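Long-range contact in 1,3-alpha-isomaltosidase (Kribbella flavida DSM 17836, PDB 5X3I), which hydrolyses the alpha-1,3-glucosidic linkages of a cyclic tetrasaccharide derived from starch, releasing isomaltose inside the cell: residues M21-Y33 / P37-E49. The protein carries 1 engineered substitution. Numbering follows the deposited sequence.
Sequences MIKHRPHGIEHPY and PDQRVPVLPLAGE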
ATOM      1  N   MET A  21      36.971  -0.469 -14.474  1.00 90.49           N
ATOM      2  CA  MET A  21      35.948   0.407 -13.924  1.00 81.19           C
ATOM      3  C   MET A  21      35.606  -0.004 -12.498  1.00 75.47           C
ATOM      4  O   MET A  21      35.564  -1.191 -12.175  1.00 72.48           O
ATOM      5  CB  MET A  21      34.694   0.388 -14.799  1.00 82.76           C
ATOM      6  CG  MET A  21      33.787   1.585 -14.601  1.00 76.38           C
ATOM      7  SD  MET A  21      34.638   3.129 -14.971  1.00 92.07           S
ATOM      8  CE  MET A  21      33.316   4.318 -14.738  1.00 90.16           C
ATOM      9  N   ILE A  22      35.371   0.986 -11.645  1.00 72.26           N
ATOM     10  CA  ILE A  22      35.037   0.729 -10.253  1.00 67.95           C
ATOM     11  C   ILE A  22      33.962   1.698  -9.762  1.00 61.25           C
ATOM     12  O   ILE A  22      34.060   2.904  -9.977  1.00 62.76           O
ATOM     13  CB  ILE A  22      36.286   0.828  -9.363  1.00 68.87           C
ATOM     14  CG1 ILE A  22      35.899   0.845  -7.889  1.00 64.65           C
ATOM     15  CG2 ILE A  22      37.096   2.066  -9.713  1.00 73.00           C
ATOM     16  CD1 ILE A  22      37.078   0.730  -6.967  1.00 68.51           C
ATOM     17  N   LYS A  23      32.933   1.168  -9.108  1.00 56.47           N
ATOM     18  CA  LYS A  23      31.816   1.998  -8.670  1.00 55.52           C
ATOM     19  C   LYS A  23      31.529   1.876  -7.176  1.00 47.30           C
ATOM     20  O   LYS A  23      31.444   0.777  -6.631  1.00 42.94           O
ATOM     21  CB  LYS A  23      30.550   1.649  -9.462  1.00 60.76           C
ATOM     22  CG  LYS A  23      30.621   2.009 -10.942  1.00 67.94           C
ATOM     23  CD  LYS A  23      29.286   1.777 -11.642  1.00 73.13           C
ATOM     24  CE  LYS A  23      29.367   2.103 -13.130  1.00 71.36           C
ATOM     25  NZ  LYS A  23      28.041   1.977 -13.800  1.00 63.33           N
ATOM     26  N   HIS A  24      31.391   3.027  -6.526  1.00 41.96           N
ATOM     27  CA  HIS A  24      30.984   3.100  -5.127  1.00 37.20           C
ATOM     28  C   HIS A  24      29.936   4.195  -4.945  1.00 36.66           C
ATOM     29  O   HIS A  24      30.176   5.343  -5.299  1.00 36.96           O
ATOM     30  CB  HIS A  24      32.194   3.365  -4.233  1.00 38.94           C
ATOM     31  CG  HIS A  24      31.864   3.482  -2.778  1.00 36.20           C
ATOM     32  ND1 HIS A  24      31.618   2.387  -1.978  1.00 35.14           N
ATOM     33  CD2 HIS A  24      31.756   4.565  -1.973  1.00 35.97           C
ATOM     34  CE1 HIS A  24      31.364   2.791  -0.747  1.00 35.57           C
ATOM     35  NE2 HIS A  24      31.443   4.109  -0.716  1.00 34.89           N
ATOM     36  N   ARG A  25      28.757   3.828  -4.453  1.00 34.96           N
ATOM     37  CA  ARG A  25      27.743   4.806  -4.062  1.00 32.58           C
ATOM     38  C   ARG A  25      27.467   4.678  -2.569  1.00 30.54           C
ATOM     39  O   ARG A  25      26.882   3.693  -2.151  1.00 29.85           O
ATOM     40  CB  ARG A  25      26.447   4.607  -4.852  1.00 35.79           C
ATOM     41  CG  ARG A  25      26.542   4.812  -6.358  1.00 36.09           C
ATOM     42  CD  ARG A  25      25.212   4.451  -7.026  1.00 43.21           C
ATOM     43  NE  ARG A  25      24.843   3.057  -6.772  1.00 44.43           N
ATOM     44  CZ  ARG A  25      23.633   2.539  -6.973  1.00 41.68           C
ATOM     45  NH1 ARG A  25      23.417   1.258  -6.705  1.00 42.10           N
ATOM     46  NH2 ARG A  25      22.639   3.292  -7.434  1.00 38.69           N
ATOM     47  N   PRO A  26      27.880   5.669  -1.764  1.00 31.54           N
ATOM     48  CA  PRO A  26      27.761   5.561  -0.304  1.00 29.23           C
ATOM     49  C   PRO A  26      26.369   5.151   0.182  1.00 26.53           C
ATOM     50  O   PRO A  26      26.275   4.307   1.068  1.00 24.10           O
ATOM     51  CB  PRO A  26      28.112   6.970   0.171  1.00 29.58           C
ATOM     52  CG  PRO A  26      29.076   7.452  -0.850  1.00 31.54           C
ATOM     53  CD  PRO A  26      28.598   6.890  -2.165  1.00 32.59           C
ATOM     54  N   HIS A  27      25.318   5.722  -0.402  1.00 25.28           N
ATOM     55  CA  HIS A  27      23.947   5.353  -0.054  1.00 24.62           C
ATOM     56  C   HIS A  27      23.433   4.123  -0.800  1.00 24.91           C
ATOM     57  O   HIS A  27      22.406   3.554  -0.439  1.00 26.15           O
ATOM     58  CB  HIS A  27      23.001   6.515  -0.327  1.00 22.42           C
ATOM     59  CG  HIS A  27      23.201   7.679   0.585  1.00 25.02           C
ATOM     60  ND1 HIS A  27      22.415   7.897   1.694  1.00 23.57           N
ATOM     61  CD2 HIS A  27      24.097   8.693   0.551  1.00 25.24           C
ATOM     62  CE1 HIS A  27      22.815   8.997   2.302  1.00 23.52           C
ATOM     63  NE2 HIS A  27      23.832   9.499   1.628  1.00 24.27           N
ATOM     64  N   GLY A  28      24.135   3.722  -1.847  1.00 25.53           N
ATOM     65  CA  GLY A  28      23.714   2.580  -2.633  1.00 26.57           C
ATOM     66  C   GLY A  28      22.413   2.843  -3.370  1.00 28.31           C
ATOM     67  O   GLY A  28      22.120   3.974  -3.757  1.00 26.23           O
ATOM     68  N   ILE A  29      21.623   1.794  -3.543  1.00 25.46           N
ATOM     69  CA  ILE A  29      20.389   1.881  -4.318  1.00 26.37           C
ATOM     70  C   ILE A  29      19.279   2.531  -3.489  1.00 23.10           C
ATOM     71  O   ILE A  29      18.276   2.996  -4.025  1.00 22.37           O
ATOM     72  CB  ILE A  29      19.957   0.485  -4.809  1.00 26.44           C
ATOM     73  CG1 ILE A  29      18.971   0.590  -5.973  1.00 28.69           C
ATOM     74  CG2 ILE A  29      19.389  -0.338  -3.673  1.00 26.57           C
ATOM     75  CD1 ILE A  29      18.635  -0.741  -6.588  1.00 31.94           C
ATOM     76  N   GLU A  30      19.506   2.578  -2.181  1.00 22.49           N
ATOM     77  CA  GLU A  30      18.602   3.177  -1.203  1.00 19.90           C
ATOM     78  C   GLU A  30      17.279   2.428  -1.125  1.00 21.21           C
ATOM     79  O   GLU A  30      16.215   3.012  -0.937  1.00 22.15           O
ATOM     80  CB  GLU A  30      18.389   4.661  -1.500  1.00 21.55           C
ATOM     81  CG  GLU A  30      19.651   5.457  -1.282  1.00 21.27           C
ATOM     82  CD  GLU A  30      19.458   6.947  -1.360  1.00 21.25           C
ATOM     83  OE1 GLU A  30      18.766   7.519  -0.491  1.00 24.40           O
ATOM     84  OE2 GLU A  30      20.011   7.546  -2.296  1.00 24.76           O
ATOM     85  N   HIS A  31      17.380   1.115  -1.264  1.00 22.70           N
ATOM     86  CA  HIS A  31      16.324   0.211  -0.869  1.00 18.51           C
ATOM     87  C   HIS A  31      16.136   0.434   0.623  1.00 19.88           C
ATOM     88  O   HIS A  31      17.105   0.387   1.375  1.00 25.24           O
ATOM     89  CB  HIS A  31      16.723  -1.227  -1.207  1.00 19.76           C
ATOM     90  CG  HIS A  31      15.663  -2.253  -0.950  1.00 18.95           C
ATOM     91  ND1 HIS A  31      15.014  -2.374   0.258  1.00 19.15           N
ATOM     92  CD2 HIS A  31      15.181  -3.243  -1.737  1.00 16.99           C
ATOM     93  CE1 HIS A  31      14.162  -3.383   0.198  1.00 18.64           C
ATOM     94  NE2 HIS A  31      14.247  -3.928  -1.001  1.00 18.66           N
ATOM     95  N   PRO A  32      14.902   0.717   1.062  1.00 19.88           N
ATOM     96  CA  PRO A  32      14.725   1.092   2.470  1.00 18.24           C
ATOM     97  C   PRO A  32      15.002  -0.032   3.459  1.00 18.40           C
ATOM     98  O   PRO A  32      15.255   0.254   4.620  1.00 22.18           O
ATOM     99  CB  PRO A  32      13.249   1.506   2.542  1.00 18.03           C
ATOM    100  CG  PRO A  32      12.602   0.807   1.415  1.00 20.18           C
ATOM    101  CD  PRO A  32      13.633   0.778   0.315  1.00 19.45           C
ATOM    102  N   TYR A  33      14.797  -1.274   3.048  1.00 20.27           N
ATOM    103  CA  TYR A  33      15.122  -2.423   3.879  1.00 18.95           C
ATOM    104  C   TYR A  33      16.407  -3.212   3.559  1.00 24.09           C
ATOM    105  O   TYR A  33      16.667  -4.228   4.193  1.00 28.61           O
ATOM    106  CB  TYR A  33      13.914  -3.350   3.903  1.00 18.81           C
ATOM    107  CG  TYR A  33      12.717  -2.681   4.554  1.00 19.00           C
ATOM    108  CD1 TYR A  33      11.608  -2.310   3.807  1.00 16.57           C
ATOM    109  CD2 TYR A  33      12.721  -2.378   5.910  1.00 18.37           C
ATOM    110  CE1 TYR A  33      10.518  -1.688   4.397  1.00 16.10           C
ATOM    111  CE2 TYR A  33      11.646  -1.759   6.508  1.00 18.40           C
ATOM    112  CZ  TYR A  33      10.544  -1.413   5.746  1.00 17.57           C
ATOM    113  OH  TYR A  33       9.472  -0.803   6.344  1.00 17.41           O
ATOM    114  N   PRO A  37      25.648  -3.944  -3.013  1.00 34.71           N
ATOM    115  CA  PRO A  37      27.078  -4.269  -2.935  1.00 34.39           C
ATOM    116  C   PRO A  37      28.014  -3.084  -3.157  1.00 33.47           C
ATOM    117  O   PRO A  37      29.205  -3.213  -2.924  1.00 36.52           O
ATOM    118  CB  PRO A  37      27.262  -5.311  -4.047  1.00 38.62           C
ATOM    119  CG  PRO A  37      26.111  -5.114  -4.952  1.00 45.76           C
ATOM    120  CD  PRO A  37      24.981  -4.730  -4.063  1.00 39.19           C
ATOM    121  N   ASP A  38      27.503  -1.973  -3.667  1.00 32.25           N
ATOM    122  CA  ASP A  38      28.346  -0.817  -3.960  1.00 33.26           C
ATOM    123  C   ASP A  38      28.399   0.239  -2.848  1.00 30.54           C
ATOM    124  O   ASP A  38      28.957   1.313  -3.046  1.00 30.44           O
ATOM    125  CB  ASP A  38      27.885  -0.161  -5.266  1.00 33.67           C
ATOM    126  CG  ASP A  38      26.472   0.375  -5.185  1.00 31.25           C
ATOM    127  OD1 ASP A  38      25.741   0.007  -4.248  1.00 32.54           O
ATOM    128  OD2 ASP A  38      26.088   1.164  -6.062  1.00 32.29           O
ATOM    129  N   GLN A  39      27.789  -0.028  -1.701  1.00 29.11           N
ATOM    130  CA  GLN A  39      27.569   1.054  -0.744  1.00 30.02           C
ATOM    131  C   GLN A  39      28.330   0.963   0.574  1.00 31.26           C
ATOM    132  O   GLN A  39      29.071   0.024   0.833  1.00 30.69           O
ATOM    133  CB  GLN A  39      26.074   1.176  -0.423  1.00 25.97           C
ATOM    134  CG  GLN A  39      25.544   0.189   0.602  1.00 25.25           C
ATOM    135  CD  GLN A  39      24.106   0.501   1.004  1.00 29.16           C
ATOM    136  OE1 GLN A  39      23.160   0.125   0.312  1.00 30.00           O
ATOM    137  NE2 GLN A  39      23.941   1.210   2.116  1.00 25.99           N
ATOM    138  N   ARG A  40      28.108   1.977   1.397  1.00 29.10           N
ATOM    139  CA  ARG A  40      28.661   2.060   2.736  1.00 29.06           C
ATOM    140  C   ARG A  40      27.628   1.581   3.751  1.00 28.01           C
ATOM    141  O   ARG A  40      26.503   2.092   3.785  1.00 28.06           O
ATOM    142  CB  ARG A  40      29.089   3.501   3.021  1.00 29.20           C
ATOM    143  CG  ARG A  40      29.599   3.737   4.407  1.00 30.81           C
ATOM    144  CD  ARG A  40      30.224   5.096   4.528  1.00 26.26           C
ATOM    145  NE  ARG A  40      29.248   6.171   4.649  1.00 24.33           N
ATOM    146  CZ  ARG A  40      29.268   7.279   3.916  1.00 25.27           C
ATOM    147  NH1 ARG A  40      30.198   7.450   2.994  1.00 26.55           N
ATOM    148  NH2 ARG A  40      28.355   8.213   4.104  1.00 23.85           N
ATOM    149  N   VAL A  41      27.979   0.554   4.520  1.00 26.46           N
ATOM    150  CA  VAL A  41      27.087  -0.003   5.535  1.00 24.36           C
ATOM    151  C   VAL A  41      27.633   0.095   6.958  1.00 27.86           C
ATOM    152  O   VAL A  41      28.662  -0.499   7.258  1.00 32.10           O
ATOM    153  CB  VAL A  41      26.778  -1.470   5.253  1.00 26.58           C
ATOM    154  CG1 VAL A  41      25.751  -1.981   6.238  1.00 24.28           C
ATOM    155  CG2 VAL A  41      26.289  -1.642   3.824  1.00 27.82           C
ATOM    156  N   PRO A  42      26.954   0.836   7.842  1.00 26.90           N
ATOM    157  CA  PRO A  42      25.799   1.691   7.577  1.00 25.85           C
ATOM    158  C   PRO A  42      26.233   2.959   6.879  1.00 25.30           C
ATOM    159  O   PRO A  42      27.420   3.277   6.874  1.00 25.41           O
ATOM    160  CB  PRO A  42      25.252   1.990   8.970  1.00 25.52           C
ATOM    161  CG  PRO A  42      26.433   1.889   9.851  1.00 25.17           C
ATOM    162  CD  PRO A  42      27.266   0.785   9.279  1.00 29.74           C
ATOM    163  N   VAL A  43      25.282   3.658   6.279  1.00 23.00           N
ATOM    164  CA  VAL A  43      25.576   4.905   5.613  1.00 23.95           C
ATOM    165  C   VAL A  43      26.009   5.944   6.640  1.00 23.68           C
ATOM    166  O   VAL A  43      26.926   6.713   6.393  1.00 24.45           O
ATOM    167  CB  VAL A  43      24.366   5.414   4.821  1.00 23.11           C
ATOM    168  CG1 VAL A  43      24.701   6.706   4.120  1.00 24.71           C
ATOM    169  CG2 VAL A  43      23.919   4.361   3.817  1.00 23.85           C
ATOM    170  N   LEU A  44      25.354   5.943   7.798  1.00 22.43           N
ATOM    171  CA  LEU A  44      25.692   6.853   8.888  1.00 22.92           C
ATOM    172  C   LEU A  44      26.074   6.072  10.149  1.00 24.29           C
ATOM    173  O   LEU A  44      25.236   5.803  10.997  1.00 25.53           O
ATOM    174  CB  LEU A  44      24.525   7.795   9.187  1.00 24.46           C
ATOM    175  CG  LEU A  44      24.728   8.838  10.289  1.00 26.98           C
ATOM    176  CD1 LEU A  44      25.837   9.787   9.920  1.00 22.54           C
ATOM    177  CD2 LEU A  44      23.434   9.604  10.545  1.00 21.24           C
ATOM    178  N   PRO A  45      27.352   5.702  10.271  1.00 24.55           N
ATOM    179  CA  PRO A  45      27.797   4.908  11.421  1.00 26.97           C
ATOM    180  C   PRO A  45      27.842   5.734  12.692  1.00 26.50           C
ATOM    181  O   PRO A  45      28.099   6.932  12.623  1.00 27.55           O
ATOM    182  CB  PRO A  45      29.208   4.459  11.024  1.00 26.25           C
ATOM    183  CG  PRO A  45      29.362   4.838   9.586  1.00 27.80           C
ATOM    184  CD  PRO A  45      28.458   5.989   9.351  1.00 25.70           C
ATOM    185  N   LEU A  46      27.579   5.110  13.832  1.00 27.14           N
ATOM    186  CA  LEU A  46      27.811   5.770  15.109  1.00 27.42           C
ATOM    187  C   LEU A  46      29.310   5.853  15.349  1.00 29.57           C
ATOM    188  O   LEU A  46      30.061   4.999  14.884  1.00 30.10           O
ATOM    189  CB  LEU A  46      27.131   5.021  16.253  1.00 26.01           C
ATOM    190  CG  LEU A  46      25.606   4.913  16.178  1.00 28.66           C
ATOM    191  CD1 LEU A  46      25.054   4.217  17.408  1.00 33.14           C
ATOM    192  CD2 LEU A  46      24.995   6.284  16.027  1.00 25.16           C
ATOM    193  N   ALA A  47      29.749   6.890  16.052  1.00 28.38           N
ATOM    194  CA  ALA A  47      31.136   6.954  16.495  1.00 31.39           C
ATOM    195  C   ALA A  47      31.452   5.701  17.296  1.00 31.07           C
ATOM    196  O   ALA A  47      30.716   5.343  18.209  1.00 33.02           O
ATOM    197  CB  ALA A  47      31.384   8.204  17.325  1.00 32.52           C
ATOM    198  N   GLY A  48      32.525   5.015  16.930  1.00 32.48           N
ATOM    199  CA  GLY A  48      32.886   3.784  17.604  1.00 36.16           C
ATOM    200  C   GLY A  48      32.520   2.546  16.813  1.00 40.11           C
ATOM    201  O   GLY A  48      33.052   1.470  17.061  1.00 40.34           O
ATOM    202  N   GLU A  49      31.609   2.702  15.858  1.00 39.07           N
ATOM    203  CA  GLU A  49      31.202   1.604  14.995  1.00 35.25           C
ATOM    204  C   GLU A  49      32.152   1.463  13.826  1.00 37.40           C
ATOM    205  O   GLU A  49      32.602   2.457  13.266  1.00 37.60           O
ATOM    206  CB  GLU A  49      29.782   1.816  14.460  1.00 37.89           C
ATOM    207  CG  GLU A  49      28.665   1.491  15.429  1.00 38.88           C
ATOM    208  CD  GLU A  49      27.299   1.502  14.756  1.00 43.55           C
ATOM    209  OE1 GLU A  49      26.383   0.828  15.271  1.00 53.00           O
ATOM    210  OE2 GLU A  49      27.142   2.183  13.718  1.00 36.69           O
TER
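Arg25 and Asp38 form a salt bridge in which a single carboxylate oxygen, OD2, sits at the edge of the guanidinium. Arg25 NE is modelled 2.4 Å from Asp38 OD2, a doubtfully short length, and NH1 adds a weak bond. The Arg25 chain bends at chi3 (-60°), turning NE and NH1 together onto that oxygen; the two planes stand 52° apart. Asp38 OD1 turns instead to the hydroxyl of Ser36. A backbone hydrogen bond beside this pair joins Arg25 N to Asp38 O (2.9 Å); farther along, Arg40 N donates to Pro26 O (3.0 Å). Between these bonds Arg25 O accepts Gly28 N, closing a type I turn whose Gly28 has positive phi; a CB there would run into Gln39 OE1, which accepts a hydrogen bond from Ser36 N. The turn packs against the edge strand 40-41 of a three-stranded antiparallel sheet in the N-terminal domain, next to strand 52-56. His24 ND1 comes within 3.1 Å of Asp38 O but is not aligned for a hydrogen bond; it bonds to Gly54 O instead. Arg40, bent at chi3 (78°), grips Val43 O side-on with NE and NH2, the acceptor lying in the guanidinium plane, while Pro26 CB rests over one face, 3.5 Å from Arg40 NH1. That nitrogen also bonds to Tyr121 OH. With an alanine in place of Arg40, Val43 O would probably lose both donors and a gap would be likely beneath the Pro26 ring. Val43 CG1 makes a CH-pi contact over the His27 ring, 3.6 Å from its centroid; His479 stacks with the same imidazole.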